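Local coordinates for protein FI20010p1 (Drosophila melanogaster, PDB 7CFB) that probably acts in piRNA amplification and gene silencing through its extended Tudor domain, as the Tudor protein Krimper, at residues P21-Y34 against T113-Y126. Residues are numbered along the deposited sequence; the frame is centred on the assembly and turned at random.
Sequences PPKGGTETTRRDIY and TINSSSAGGGYDAY. With SO4 (sulfate ion), chain C.
Asp124 lies at the edge of the Arg30 guanidinium, in its plane. The grip is side-on: NE of Arg30 reaches the syn lone pair of Asp124 OD2 at 2.9 Å, and NH2 meets OD1 on the syn side but 35° out of the carboxylate plane. A chain extended from CG to NE carries the group there from the first turn of helix 30-36. The amide of Asn115, lying over Ile33 CG2, places its ND2 3.0 Å from Asp124 OD2, above the carboxylate plane, so this oxygen accepts twice. The same ND2 gives a weak bond to Thr28 O. With CG between backbone N and carbonyl carbon (chi1 60°), the Asn115 amide bridges loop and salt bridge. At the edge of the Tyr34 ring lies Tyr126 OH, 3.6 Å from CD1; the Tyr34 hydroxyl itself is hydrogen-bonded to the backbone O of Ser187 and N of Arg158. Ser116 O lies at the Tyr123 ring edge, in plane, while Pro22 CD approaches CE2 obliquely at 3.8 Å.

Thr28 N donates to Asn115 O at 2.8 Å. Ser117 N reaches Glu27 OE1 at 2.7 Å, nearly straight (178°) but from above the carboxylate plane. Asn115 and Ser116 form a classic beta bulge opposite Asp124. From helix 30-36, Ile33 CG1 meets Thr113 CG2 tip to tip at 3.6 Å. One backbone bond, two side-chain-to-backbone bonds (one weak) and one salt bridge thus fasten the N-terminal arm to the Tudor hairpin; guanidinium and amide probably stabilise Asp124 as an anion.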
ATOM      1  N   PRO A  21      22.237  -3.949   0.775  1.00 52.36           N
ATOM      2  CA  PRO A  21      21.499  -3.456   1.915  1.00 37.86           C
ATOM      3  C   PRO A  21      21.526  -1.934   2.052  1.00 47.34           C
ATOM      4  O   PRO A  21      22.438  -1.321   1.637  1.00 47.15           O
ATOM      5  CB  PRO A  21      22.312  -3.995   3.084  1.00 42.98           C
ATOM      6  CG  PRO A  21      22.880  -5.261   2.562  1.00 37.69           C
ATOM      7  CD  PRO A  21      23.259  -4.899   1.155  1.00 40.86           C
ATOM      8  N   PRO A  22      20.514  -1.336   2.696  1.00 44.16           N
ATOM      9  CA  PRO A  22      20.467   0.099   2.857  1.00 47.59           C
ATOM     10  C   PRO A  22      21.698   0.650   3.584  1.00 48.79           C
ATOM     11  O   PRO A  22      22.154   0.054   4.501  1.00 52.11           O
ATOM     12  CB  PRO A  22      19.258   0.309   3.768  1.00 36.76           C
ATOM     13  CG  PRO A  22      18.426  -0.895   3.558  1.00 43.08           C
ATOM     14  CD  PRO A  22      19.374  -2.020   3.255  1.00 33.24           C
ATOM     15  N   LYS A  23      22.207   1.771   3.091  1.00 51.03           N
ATOM     16  CA  LYS A  23      23.403   2.401   3.669  1.00 46.89           C
ATOM     17  C   LYS A  23      22.972   3.187   4.890  1.00 47.28           C
ATOM     18  O   LYS A  23      23.757   3.311   5.795  1.00 58.91           O
ATOM     19  CB  LYS A  23      24.074   3.319   2.651  1.00 52.18           C
ATOM     20  CG  LYS A  23      24.843   2.604   1.554  1.00 56.05           C
ATOM     21  CD  LYS A  23      24.642   3.224   0.191  1.00 61.03           C
ATOM     22  CE  LYS A  23      25.620   2.714  -0.846  1.00 65.31           C
ATOM     23  NZ  LYS A  23      25.638   3.582  -2.048  1.00 76.28           N
ATOM     24  N   GLY A  24      21.758   3.697   4.890  1.00 44.77           N
ATOM     25  CA  GLY A  24      21.330   4.480   6.055  1.00 42.55           C
ATOM     26  C   GLY A  24      19.850   4.418   6.347  1.00 44.83           C
ATOM     27  O   GLY A  24      19.184   3.561   5.826  1.00 43.59           O
ATOM     28  N   GLY A  25      19.417   5.296   7.237  1.00 41.32           N
ATOM     29  CA  GLY A  25      18.024   5.448   7.665  1.00 40.86           C
ATOM     30  C   GLY A  25      17.778   4.799   8.997  1.00 37.24           C
ATOM     31  O   GLY A  25      18.519   3.918   9.348  1.00 43.98           O
ATOM     32  N   THR A  26      16.719   5.207   9.670  1.00 37.45           N
ATOM     33  CA  THR A  26      16.383   4.638  10.984  1.00 41.22           C
ATOM     34  C   THR A  26      15.348   3.519  10.841  1.00 38.46           C
ATOM     35  O   THR A  26      14.333   3.747  10.252  1.00 31.09           O
ATOM     36  CB  THR A  26      15.822   5.733  11.886  1.00 45.82           C
ATOM     37  OG1 THR A  26      16.730   6.832  11.980  1.00 49.59           O
ATOM     38  CG2 THR A  26      15.458   5.197  13.245  1.00 48.42           C
ATOM     39  N   GLU A  27      15.649   2.339  11.359  1.00 41.58           N
ATOM     40  CA  GLU A  27      14.699   1.212  11.309  1.00 37.93           C
ATOM     41  C   GLU A  27      13.528   1.520  12.233  1.00 36.32           C
ATOM     42  O   GLU A  27      13.752   2.086  13.269  1.00 34.33           O
ATOM     43  CB  GLU A  27      15.391  -0.067  11.739  1.00 38.28           C
ATOM     44  CG  GLU A  27      16.467  -0.511  10.785  1.00 36.37           C
ATOM     45  CD  GLU A  27      17.071  -1.825  11.210  1.00 44.03           C
ATOM     46  OE1 GLU A  27      16.367  -2.827  11.213  1.00 39.21           O
ATOM     47  OE2 GLU A  27      18.220  -1.810  11.558  1.00 43.76           O
ATOM     48  N   THR A  28      12.329   1.109  11.857  1.00 33.70           N
ATOM     49  CA  THR A  28      11.122   1.390  12.664  1.00 26.45           C
ATOM     50  C   THR A  28      10.213   0.172  12.715  1.00 30.59           C
ATOM     51  O   THR A  28      10.445  -0.731  11.993  1.00 26.97           O
ATOM     52  CB  THR A  28      10.330   2.570  12.090  1.00 38.44           C
ATOM     53  OG1 THR A  28       9.977   2.247  10.754  1.00 41.36           O
ATOM     54  CG2 THR A  28      11.089   3.874  12.073  1.00 37.12           C
ATOM     55  N   THR A  29       9.223   0.199  13.596  1.00 22.42           N
ATOM     56  CA  THR A  29       8.168  -0.831  13.706  1.00 29.39           C
ATOM     57  C   THR A  29       7.071  -0.577  12.665  1.00 26.72           C
ATOM     58  O   THR A  29       7.089   0.452  12.043  1.00 28.81           O
ATOM     59  CB  THR A  29       7.514  -0.820  15.090  1.00 32.14           C
ATOM     60  OG1 THR A  29       6.881   0.433  15.302  1.00 29.42           O
ATOM     61  CG2 THR A  29       8.476  -1.103  16.216  1.00 31.91           C
ATOM     62  N   ARG A  30       6.157  -1.520  12.532  1.00 25.73           N
ATOM     63  CA  ARG A  30       5.050  -1.401  11.572  1.00 31.37           C
ATOM     64  C   ARG A  30       4.190  -0.187  11.930  1.00 35.00           C
ATOM     65  O   ARG A  30       3.839   0.528  11.033  1.00 33.14           O
ATOM     66  CB  ARG A  30       4.335  -2.738  11.502  1.00 27.87           C
ATOM     67  CG  ARG A  30       5.225  -3.842  10.968  1.00 28.54           C
ATOM     68  CD  ARG A  30       4.478  -5.108  10.725  1.00 27.72           C
ATOM     69  NE  ARG A  30       5.249  -6.064   9.976  1.00 26.30           N
ATOM     70  CZ  ARG A  30       4.801  -7.248   9.642  1.00 30.23           C
ATOM     71  NH1 ARG A  30       3.607  -7.628  10.033  1.00 31.43           N
ATOM     72  NH2 ARG A  30       5.548  -8.068   8.950  1.00 28.54           N
ATOM     73  N   ARG A  31       3.913   0.035  13.209  1.00 30.79           N
ATOM     74  CA  ARG A  31       3.121   1.216  13.621  1.00 28.38           C
ATOM     75  C   ARG A  31       3.894   2.496  13.314  1.00 33.32           C
ATOM     76  O   ARG A  31       3.301   3.388  12.780  1.00 34.49           O
ATOM     77  CB  ARG A  31       2.735   1.139  15.098  1.00 40.10           C
ATOM     78  CG  ARG A  31       1.683   0.093  15.434  1.00 54.47           C
ATOM     79  CD  ARG A  31       0.466  -0.031  14.523  1.00 66.21           C
ATOM     80  NE  ARG A  31      -0.239   1.219  14.284  1.00 75.50           N
ATOM     81  CZ  ARG A  31      -0.540   1.741  13.097  1.00 70.80           C
ATOM     82  NH1 ARG A  31      -1.159   2.899  13.051  1.00 55.53           N
ATOM     83  NH2 ARG A  31      -0.238   1.118  11.969  1.00 57.52           N
ATOM     84  N   ASP A  32       5.187   2.528  13.607  1.00 27.42           N
ATOM     85  CA  ASP A  32       5.994   3.744  13.399  1.00 25.96           C
ATOM     86  C   ASP A  32       6.098   4.100  11.921  1.00 32.11           C
ATOM     87  O   ASP A  32       5.855   5.221  11.636  1.00 28.57           O
ATOM     88  CB  ASP A  32       7.379   3.637  14.028  1.00 38.60           C
ATOM     89  CG  ASP A  32       7.391   3.677  15.544  1.00 55.00           C
ATOM     90  OD1 ASP A  32       6.382   4.031  16.114  1.00 56.11           O
ATOM     91  OD2 ASP A  32       8.406   3.321  16.120  1.00 58.79           O
ATOM     92  N   ILE A  33       6.336   3.136  11.031  1.00 26.99           N
ATOM     93  CA  ILE A  33       6.526   3.437   9.579  1.00 27.20           C
ATOM     94  C   ILE A  33       5.254   4.065   9.018  1.00 24.34           C
ATOM     95  O   ILE A  33       5.363   5.008   8.309  1.00 26.11           O
ATOM     96  CB  ILE A  33       7.038   2.233   8.766  1.00 28.21           C
ATOM     97  CG1 ILE A  33       7.395   2.613   7.328  1.00 31.29           C
ATOM     98  CG2 ILE A  33       6.061   1.087   8.782  1.00 26.32           C
ATOM     99  CD1 ILE A  33       8.395   3.688   7.211  1.00 24.91           C
ATOM    100  N   TYR A  34       4.098   3.585   9.438  1.00 22.55           N
ATOM    101  CA  TYR A  34       2.805   4.166   9.028  1.00 32.48           C
ATOM    102  C   TYR A  34       2.737   5.628   9.460  1.00 36.32           C
ATOM    103  O   TYR A  34       2.281   6.417   8.692  1.00 33.18           O
ATOM    104  CB  TYR A  34       1.661   3.437   9.714  1.00 28.46           C
ATOM    105  CG  TYR A  34       0.336   4.067   9.423  1.00 31.71           C
ATOM    106  CD1 TYR A  34      -0.268   3.863   8.209  1.00 27.27           C
ATOM    107  CD2 TYR A  34      -0.267   4.918  10.317  1.00 27.54           C
ATOM    108  CE1 TYR A  34      -1.469   4.448   7.892  1.00 31.28           C
ATOM    109  CE2 TYR A  34      -1.478   5.491  10.026  1.00 28.66           C
ATOM    110  CZ  TYR A  34      -2.091   5.254   8.815  1.00 36.84           C
ATOM    111  OH  TYR A  34      -3.273   5.834   8.513  1.00 29.78           O
ATOM    112  N   THR A 113       8.332   0.812   1.088  1.00 20.55           N
ATOM    113  CA  THR A 113       9.398   1.345   1.940  1.00 23.30           C
ATOM    114  C   THR A 113       9.927   0.195   2.807  1.00 25.90           C
ATOM    115  O   THR A 113       9.143  -0.638   3.177  1.00 27.95           O
ATOM    116  CB  THR A 113       8.911   2.544   2.745  1.00 24.85           C
ATOM    117  OG1 THR A 113      10.093   2.978   3.391  1.00 26.85           O
ATOM    118  CG2 THR A 113       7.841   2.195   3.749  1.00 20.14           C
ATOM    119  N   ILE A 114      11.221   0.160   3.059  1.00 24.01           N
ATOM    120  CA  ILE A 114      11.815  -0.844   3.968  1.00 25.35           C
ATOM    121  C   ILE A 114      11.803  -0.234   5.368  1.00 27.45           C
ATOM    122  O   ILE A 114      12.347   0.803   5.550  1.00 31.75           O
ATOM    123  CB  ILE A 114      13.229  -1.255   3.546  1.00 28.76           C
ATOM    124  CG1 ILE A 114      13.268  -1.762   2.110  1.00 33.22           C
ATOM    125  CG2 ILE A 114      13.759  -2.294   4.499  1.00 32.88           C
ATOM    126  CD1 ILE A 114      12.719  -3.122   1.966  1.00 35.73           C
ATOM    127  N   ASN A 115      11.159  -0.889   6.309  1.00 25.26           N
ATOM    128  CA  ASN A 115      11.082  -0.337   7.677  1.00 33.25           C
ATOM    129  C   ASN A 115      12.149  -0.938   8.597  1.00 36.25           C
ATOM    130  O   ASN A 115      12.564  -0.256   9.469  1.00 34.43           O
ATOM    131  CB  ASN A 115       9.649  -0.309   8.207  1.00 27.03           C
ATOM    132  CG  ASN A 115       8.991  -1.662   8.273  1.00 35.42           C
ATOM    133  OD1 ASN A 115       8.358  -2.102   7.339  1.00 28.74           O
ATOM    134  ND2 ASN A 115       9.127  -2.320   9.398  1.00 35.35           N
ATOM    135  N   SER A 116      12.572  -2.171   8.373  1.00 34.33           N
ATOM    136  CA  SER A 116      13.569  -2.797   9.271  1.00 33.31           C
ATOM    137  C   SER A 116      14.265  -3.980   8.606  1.00 34.32           C
ATOM    138  O   SER A 116      13.753  -4.505   7.654  1.00 33.10           O
ATOM    139  CB  SER A 116      12.949  -3.228  10.575  1.00 23.43           C
ATOM    140  OG  SER A 116      12.150  -4.369  10.421  1.00 32.99           O
ATOM    141  N   SER A 117      15.392  -4.356   9.187  1.00 37.57           N
ATOM    142  CA  SER A 117      16.195  -5.538   8.814  1.00 38.62           C
ATOM    143  C   SER A 117      15.627  -6.755   9.541  1.00 42.28           C
ATOM    144  O   SER A 117      15.279  -6.636  10.691  1.00 45.86           O
ATOM    145  CB  SER A 117      17.616  -5.316   9.190  1.00 41.63           C
ATOM    146  OG  SER A 117      18.432  -6.326   8.665  1.00 48.79           O
ATOM    147  N   SER A 118      15.539  -7.881   8.860  1.00 36.71           N
ATOM    148  CA  SER A 118      15.022  -9.118   9.466  1.00 36.74           C
ATOM    149  C   SER A 118      16.210  -9.949   9.962  1.00 45.41           C
ATOM    150  O   SER A 118      17.160 -10.108   9.228  1.00 37.76           O
ATOM    151  CB  SER A 118      14.202  -9.864   8.488  1.00 37.88           C
ATOM    152  OG  SER A 118      12.967  -9.244   8.277  1.00 31.06           O
ATOM    153  N   ALA A 119      16.098 -10.467  11.176  1.00 38.91           N
ATOM    154  CA  ALA A 119      17.140 -11.276  11.832  1.00 42.68           C
ATOM    155  C   ALA A 119      17.447 -12.527  11.017  1.00 36.80           C
ATOM    156  O   ALA A 119      18.581 -12.840  10.859  1.00 42.37           O
ATOM    157  CB  ALA A 119      16.640 -11.669  13.188  1.00 41.97           C
ATOM    158  N   GLY A 120      16.442 -13.168  10.460  1.00 40.94           N
ATOM    159  CA  GLY A 120      16.688 -14.409   9.717  1.00 44.98           C
ATOM    160  C   GLY A 120      17.082 -14.140   8.285  1.00 44.00           C
ATOM    161  O   GLY A 120      17.163 -15.062   7.541  1.00 37.40           O
ATOM    162  N   GLY A 121      17.290 -12.886   7.935  1.00 37.37           N
ATOM    163  CA  GLY A 121      17.574 -12.521   6.564  1.00 33.48           C
ATOM    164  C   GLY A 121      16.399 -11.790   5.938  1.00 35.43           C
ATOM    165  O   GLY A 121      15.230 -12.032   6.266  1.00 40.43           O
ATOM    166  N   GLY A 122      16.712 -10.881   5.023  1.00 35.24           N
ATOM    167  CA  GLY A 122      15.675 -10.086   4.404  1.00 38.27           C
ATOM    168  C   GLY A 122      15.295  -8.885   5.252  1.00 33.32           C
ATOM    169  O   GLY A 122      16.035  -8.443   6.140  1.00 31.92           O
ATOM    170  N   TYR A 123      14.109  -8.351   4.968  1.00 33.67           N
ATOM    171  CA  TYR A 123      13.667  -7.099   5.563  1.00 31.79           C
ATOM    172  C   TYR A 123      12.162  -7.134   5.776  1.00 32.55           C
ATOM    173  O   TYR A 123      11.444  -7.925   5.161  1.00 29.47           O
ATOM    174  CB  TYR A 123      14.034  -5.895   4.682  1.00 25.89           C
ATOM    175  CG  TYR A 123      15.466  -5.894   4.202  1.00 33.97           C
ATOM    176  CD1 TYR A 123      15.831  -6.566   3.040  1.00 28.41           C
ATOM    177  CD2 TYR A 123      16.454  -5.228   4.913  1.00 33.69           C
ATOM    178  CE1 TYR A 123      17.141  -6.576   2.605  1.00 36.31           C
ATOM    179  CE2 TYR A 123      17.767  -5.229   4.483  1.00 38.31           C
ATOM    180  CZ  TYR A 123      18.104  -5.903   3.327  1.00 35.40           C
ATOM    181  OH  TYR A 123      19.411  -5.908   2.895  1.00 43.38           O
ATOM    182  N   ASP A 124      11.696  -6.260   6.662  1.00 26.46           N
ATOM    183  CA  ASP A 124      10.277  -5.967   6.805  1.00 24.61           C
ATOM    184  C   ASP A 124       9.961  -4.740   5.962  1.00 26.71           C
ATOM    185  O   ASP A 124      10.652  -3.719   6.062  1.00 27.14           O
ATOM    186  CB  ASP A 124       9.915  -5.723   8.272  1.00 24.64           C
ATOM    187  CG  ASP A 124       8.421  -5.766   8.518  1.00 32.52           C
ATOM    188  OD1 ASP A 124       7.714  -6.485   7.780  1.00 35.62           O
ATOM    189  OD2 ASP A 124       7.954  -5.084   9.456  1.00 34.30           O
ATOM    190  N   ALA A 125       8.944  -4.861   5.131  1.00 24.20           N
ATOM    191  CA  ALA A 125       8.608  -3.788   4.185  1.00 27.90           C
ATOM    192  C   ALA A 125       7.126  -3.447   4.251  1.00 28.15           C
ATOM    193  O   ALA A 125       6.348  -4.289   4.604  1.00 29.89           O
ATOM    194  CB  ALA A 125       9.000  -4.217   2.804  1.00 22.91           C
ATOM    195  N   TYR A 126       6.796  -2.225   3.884  1.00 23.31           N
ATOM    196  CA  TYR A 126       5.400  -1.755   3.895  1.00 23.48           C
ATOM    197  C   TYR A 126       4.976  -1.275   2.507  1.00 22.30           C
ATOM    198  O   TYR A 126       5.613  -0.468   1.930  1.00 21.58           O
ATOM    199  CB  TYR A 126       5.255  -0.667   4.951  1.00 26.34           C
ATOM    200  CG  TYR A 126       3.877  -0.091   5.110  1.00 28.48           C
ATOM    201  CD1 TYR A 126       2.793  -0.909   5.307  1.00 28.85           C
ATOM    202  CD2 TYR A 126       3.659   1.264   5.059  1.00 27.16           C
ATOM    203  CE1 TYR A 126       1.526  -0.407   5.477  1.00 27.35           C
ATOM    204  CE2 TYR A 126       2.392   1.786   5.197  1.00 26.83           C
ATOM    205  CZ  TYR A 126       1.319   0.949   5.414  1.00 27.72           C
ATOM    206  OH  TYR A 126       0.067   1.418   5.567  1.00 28.87           O
TER
HETATM  207  S   SO4 C 601       4.488  -1.790  17.094  1.00 40.29           S
HETATM  208  O1  SO4 C 601       3.188  -1.637  17.741  1.00 40.04           O
HETATM  209  O2  SO4 C 601       4.304  -1.994  15.658  1.00 36.94           O
HETATM  210  O3  SO4 C 601       5.174  -2.944  17.665  1.00 35.71           O
HETATM  211  O4  SO4 C 601       5.286  -0.587  17.322  1.00 34.82           O